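Uncharacterized protein (Bacteroides fragilis, PDB 4FR9) is of unknown function but probably belongs to a beta-lactamase-inhibitor-like family of the PepSY clan. Local coordinates at residues Glu102-Thr110 with Leu119-His129. Sequence-based numbering, arbitrary orientation.
Sequences EPSTEFVVT and LYFSEGGGLLH
F107 and F121 lie opposite each other as a hydrogen-bonded pair of an antiparallel hairpin, both side chains on the same face of the sheet, and V109 with L119 repeats the arrangement two residues on. Each pair spends both its amides and both its carbonyls on the partner: F121 N reaches F107 O at 2.8 Å, and the return bond from F107 N to F121 O is nearly straight at 170°. Between them, V108 and Y120 form the non-hydrogen-bonded pair, where the CA of V108 lies 3.2 Å from L119 O in a CA-H...O contact. Where direct pairing ends, a water takes over, donating to T105 O and accepting from E123 N at the start of the type I turn S122-G125. The turn is closed by G125 N donating to S122 O, and just beyond it S122 OG accepts a hydrogen bond from G126 N at 2.9 Å.

On the E106, V108 and Y120 face, V108 CG2, anti to its own carbonyl carbon (chi1 -173° for CG1), sits over one face of the tyrosine ring, 3.9 Å from its centroid. E106 OE1 comes instead to the ring's edge, 3.3 Å from Y120 CD2, its carboxylate almost perpendicular to the ring. Both carboxylate oxygens are satisfied: OE1 by Y99 OH, OE2 by a salt bridge to R143 and by a second water that also binds H129 NE2. L128 and H129 together face Y120 as a classic beta bulge, with Y120 O accepting a hydrogen bond from L128 N at 2.7 Å.

Strand 105-112 lies between 90-98 and 118-121, with 127-129 as the outermost strand at this edge, while F107, L119 and F121 pack against helix 75-83.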
loop_
_atom_site.group_PDB
_atom_site.type_symbol
_atom_site.label_atom_id
_atom_site.label_comp_id
_atom_site.label_asym_id
_atom_site.label_seq_id
_atom_site.Cartn_x
_atom_site.Cartn_y
_atom_site.Cartn_z
ATOM N N GLU A 102 -5.187 -1.425 -13.926
ATOM C CA GLU A 102 -5.018 0.024 -13.995
ATOM C C GLU A 102 -6.040 0.789 -13.170
ATOM O O GLU A 102 -7.213 0.405 -13.093
ATOM C CB GLU A 102 -5.099 0.489 -15.465
ATOM C CG GLU A 102 -3.917 0.002 -16.251
ATOM C CD GLU A 102 -2.599 0.515 -15.718
ATOM O OE1 GLU A 102 -2.529 1.674 -15.238
ATOM O OE2 GLU A 102 -1.645 -0.269 -15.755
ATOM N N PRO A 103 -5.635 1.939 -12.589
ATOM C CA PRO A 103 -4.249 2.475 -12.555
ATOM C C PRO A 103 -3.376 1.617 -11.664
ATOM O O PRO A 103 -3.769 1.282 -10.526
ATOM C CB PRO A 103 -4.395 3.864 -11.930
ATOM C CG PRO A 103 -5.834 4.106 -11.743
ATOM C CD PRO A 103 -6.604 2.842 -11.951
ATOM N N SER A 104 -2.223 1.246 -12.165
ATOM C CA SER A 104 -1.438 0.255 -11.493
ATOM C C SER A 104 -0.571 0.713 -10.349
ATOM O O SER A 104 -0.089 -0.110 -9.591
ATOM C CB SER A 104 -0.641 -0.550 -12.464
ATOM O OG SER A 104 0.101 0.277 -13.283
ATOM N N THR A 105 -0.413 2.017 -10.230
ATOM C CA THR A 105 0.282 2.618 -9.120
ATOM C C THR A 105 -0.560 3.782 -8.599
ATOM O O THR A 105 -1.008 4.622 -9.388
ATOM C CB THR A 105 1.652 3.119 -9.543
ATOM O OG1 THR A 105 2.404 2.056 -10.102
ATOM C CG2 THR A 105 2.452 3.684 -8.384
ATOM N N GLU A 106 -0.727 3.860 -7.287
ATOM C CA GLU A 106 -1.345 5.007 -6.572
ATOM C C GLU A 106 -0.357 5.416 -5.490
ATOM O O GLU A 106 0.116 4.558 -4.749
ATOM C CB GLU A 106 -2.649 4.630 -5.832
ATOM C CG GLU A 106 -3.859 4.303 -6.738
ATOM C CD GLU A 106 -4.974 3.544 -6.058
ATOM O OE1 GLU A 106 -4.816 3.102 -4.912
ATOM O OE2 GLU A 106 -6.015 3.381 -6.738
ATOM N N PHE A 107 -0.078 6.693 -5.352
ATOM C CA PHE A 107 0.681 7.228 -4.213
ATOM C C PHE A 107 -0.324 7.842 -3.254
ATOM O O PHE A 107 -1.126 8.686 -3.660
ATOM C CB PHE A 107 1.661 8.280 -4.692
ATOM C CG PHE A 107 2.741 7.719 -5.524
ATOM C CD1 PHE A 107 3.904 7.214 -4.915
ATOM C CD2 PHE A 107 2.631 7.630 -6.881
ATOM C CE1 PHE A 107 4.894 6.643 -5.666
ATOM C CE2 PHE A 107 3.650 7.045 -7.648
ATOM C CZ PHE A 107 4.774 6.568 -7.027
ATOM N N VAL A 108 -0.273 7.447 -1.982
ATOM C CA VAL A 108 -1.256 7.861 -1.010
ATOM C C VAL A 108 -0.572 8.695 0.052
ATOM O O VAL A 108 0.312 8.206 0.759
ATOM C CB VAL A 108 -2.013 6.690 -0.381
ATOM C CG1 VAL A 108 -3.118 7.220 0.489
ATOM C CG2 VAL A 108 -2.572 5.745 -1.451
ATOM N N VAL A 109 -0.998 9.939 0.152
ATOM C CA VAL A 109 -0.510 10.862 1.167
ATOM C C VAL A 109 -1.641 11.067 2.175
ATOM O O VAL A 109 -2.722 11.518 1.793
ATOM C CB VAL A 109 -0.073 12.217 0.566
ATOM C CG1 VAL A 109 0.491 13.152 1.666
ATOM C CG2 VAL A 109 0.939 12.015 -0.516
ATOM N N THR A 110 -1.412 10.694 3.438
ATOM C CA THR A 110 -2.389 10.890 4.496
ATOM C C THR A 110 -2.095 12.199 5.180
ATOM O O THR A 110 -0.984 12.401 5.660
ATOM C CB THR A 110 -2.341 9.766 5.535
ATOM O OG1 THR A 110 -2.436 8.504 4.880
ATOM C CG2 THR A 110 -3.413 9.946 6.575
ATOM N N LEU A 119 -5.102 11.074 0.309
ATOM C CA LEU A 119 -5.033 11.632 -1.032
ATOM C C LEU A 119 -4.336 10.618 -1.906
ATOM O O LEU A 119 -3.198 10.259 -1.670
ATOM C CB LEU A 119 -4.227 12.925 -1.016
ATOM C CG LEU A 119 -4.674 14.015 -0.064
ATOM C CD1 LEU A 119 -3.671 15.161 -0.067
ATOM C CD2 LEU A 119 -6.076 14.488 -0.429
ATOM N N TYR A 120 -5.044 10.155 -2.941
ATOM C CA TYR A 120 -4.536 9.154 -3.873
ATOM C C TYR A 120 -4.142 9.856 -5.157
ATOM O O TYR A 120 -4.995 10.447 -5.825
ATOM C CB TYR A 120 -5.572 8.091 -4.224
ATOM C CG TYR A 120 -5.988 7.152 -3.115
ATOM C CD1 TYR A 120 -6.651 7.600 -2.008
ATOM C CD2 TYR A 120 -5.722 5.789 -3.222
ATOM C CE1 TYR A 120 -7.063 6.709 -0.990
ATOM C CE2 TYR A 120 -6.116 4.895 -2.225
ATOM C CZ TYR A 120 -6.747 5.365 -1.117
ATOM O OH TYR A 120 -7.143 4.472 -0.125
ATOM N N PHE A 121 -2.866 9.770 -5.517
ATOM C CA PHE A 121 -2.333 10.380 -6.737
ATOM C C PHE A 121 -1.880 9.324 -7.728
ATOM O O PHE A 121 -1.270 8.329 -7.365
ATOM C CB PHE A 121 -1.133 11.263 -6.414
ATOM C CG PHE A 121 -1.448 12.477 -5.606
ATOM C CD1 PHE A 121 -1.846 13.647 -6.218
ATOM C CD2 PHE A 121 -1.293 12.458 -4.235
ATOM C CE1 PHE A 121 -2.122 14.777 -5.478
ATOM C CE2 PHE A 121 -1.545 13.600 -3.491
ATOM C CZ PHE A 121 -1.962 14.753 -4.097
ATOM N N SER A 122 -2.118 9.610 -9.007
ATOM C CA SER A 122 -1.531 8.843 -10.072
ATOM C C SER A 122 -0.043 9.160 -10.172
ATOM O O SER A 122 0.442 10.181 -9.661
ATOM C CB SER A 122 -2.202 9.164 -11.400
ATOM O OG SER A 122 -1.890 10.495 -11.760
ATOM N N GLU A 123 0.690 8.330 -10.913
ATOM C CA GLU A 123 2.130 8.526 -11.187
ATOM C C GLU A 123 2.410 9.867 -11.813
ATOM O O GLU A 123 3.450 10.474 -11.585
ATOM C CB GLU A 123 2.623 7.460 -12.173
ATOM C CG GLU A 123 2.729 6.093 -11.591
ATOM C CD GLU A 123 3.593 5.208 -12.472
ATOM O OE1 GLU A 123 3.527 5.391 -13.711
ATOM O OE2 GLU A 123 4.357 4.384 -11.920
ATOM N N GLY A 124 1.473 10.326 -12.653
ATOM C CA GLY A 124 1.626 11.596 -13.303
ATOM C C GLY A 124 1.195 12.807 -12.509
ATOM O O GLY A 124 1.200 13.914 -13.032
ATOM N N GLY A 125 0.779 12.619 -11.268
ATOM C CA GLY A 125 0.431 13.694 -10.398
ATOM C C GLY A 125 -1.019 14.097 -10.420
ATOM O O GLY A 125 -1.377 15.145 -9.916
ATOM N N GLY A 126 -1.872 13.269 -10.932
ATOM C CA GLY A 126 -3.299 13.565 -10.889
ATOM C C GLY A 126 -3.970 13.067 -9.619
ATOM O O GLY A 126 -3.612 11.990 -9.131
ATOM N N LEU A 127 -4.897 13.826 -9.068
ATOM C CA LEU A 127 -5.608 13.430 -7.865
ATOM C C LEU A 127 -6.750 12.484 -8.239
ATOM O O LEU A 127 -7.729 12.887 -8.893
ATOM C CB LEU A 127 -6.103 14.651 -7.099
ATOM C CG LEU A 127 -6.761 14.387 -5.763
ATOM C CD1 LEU A 127 -5.840 13.707 -4.763
ATOM C CD2 LEU A 127 -7.315 15.694 -5.195
ATOM N N LEU A 128 -6.612 11.220 -7.870
ATOM C CA LEU A 128 -7.574 10.174 -8.187
ATOM C C LEU A 128 -8.702 10.052 -7.156
ATOM O O LEU A 128 -9.843 9.716 -7.521
ATOM C CB LEU A 128 -6.855 8.825 -8.271
ATOM C CG LEU A 128 -5.857 8.654 -9.391
ATOM C CD1 LEU A 128 -5.005 7.412 -9.151
ATOM C CD2 LEU A 128 -6.585 8.532 -10.722
ATOM N N HIS A 129 -8.403 10.275 -5.897
ATOM C CA HIS A 129 -9.364 10.065 -4.792
ATOM C C HIS A 129 -8.948 10.930 -3.610
ATOM O O HIS A 129 -7.767 11.108 -3.343
ATOM C CB HIS A 129 -9.397 8.607 -4.259
ATOM C CG HIS A 129 -9.560 7.548 -5.302
ATOM N ND1 HIS A 129 -10.791 7.199 -5.821
ATOM C CD2 HIS A 129 -8.655 6.741 -5.907
ATOM C CE1 HIS A 129 -10.619 6.264 -6.745
ATOM N NE2 HIS A 129 -9.332 5.988 -6.844
HETATM O O HOH W 1 -0.755 5.989 -11.698
HETATM O O HOH W 2 -7.880 4.504 -8.601
#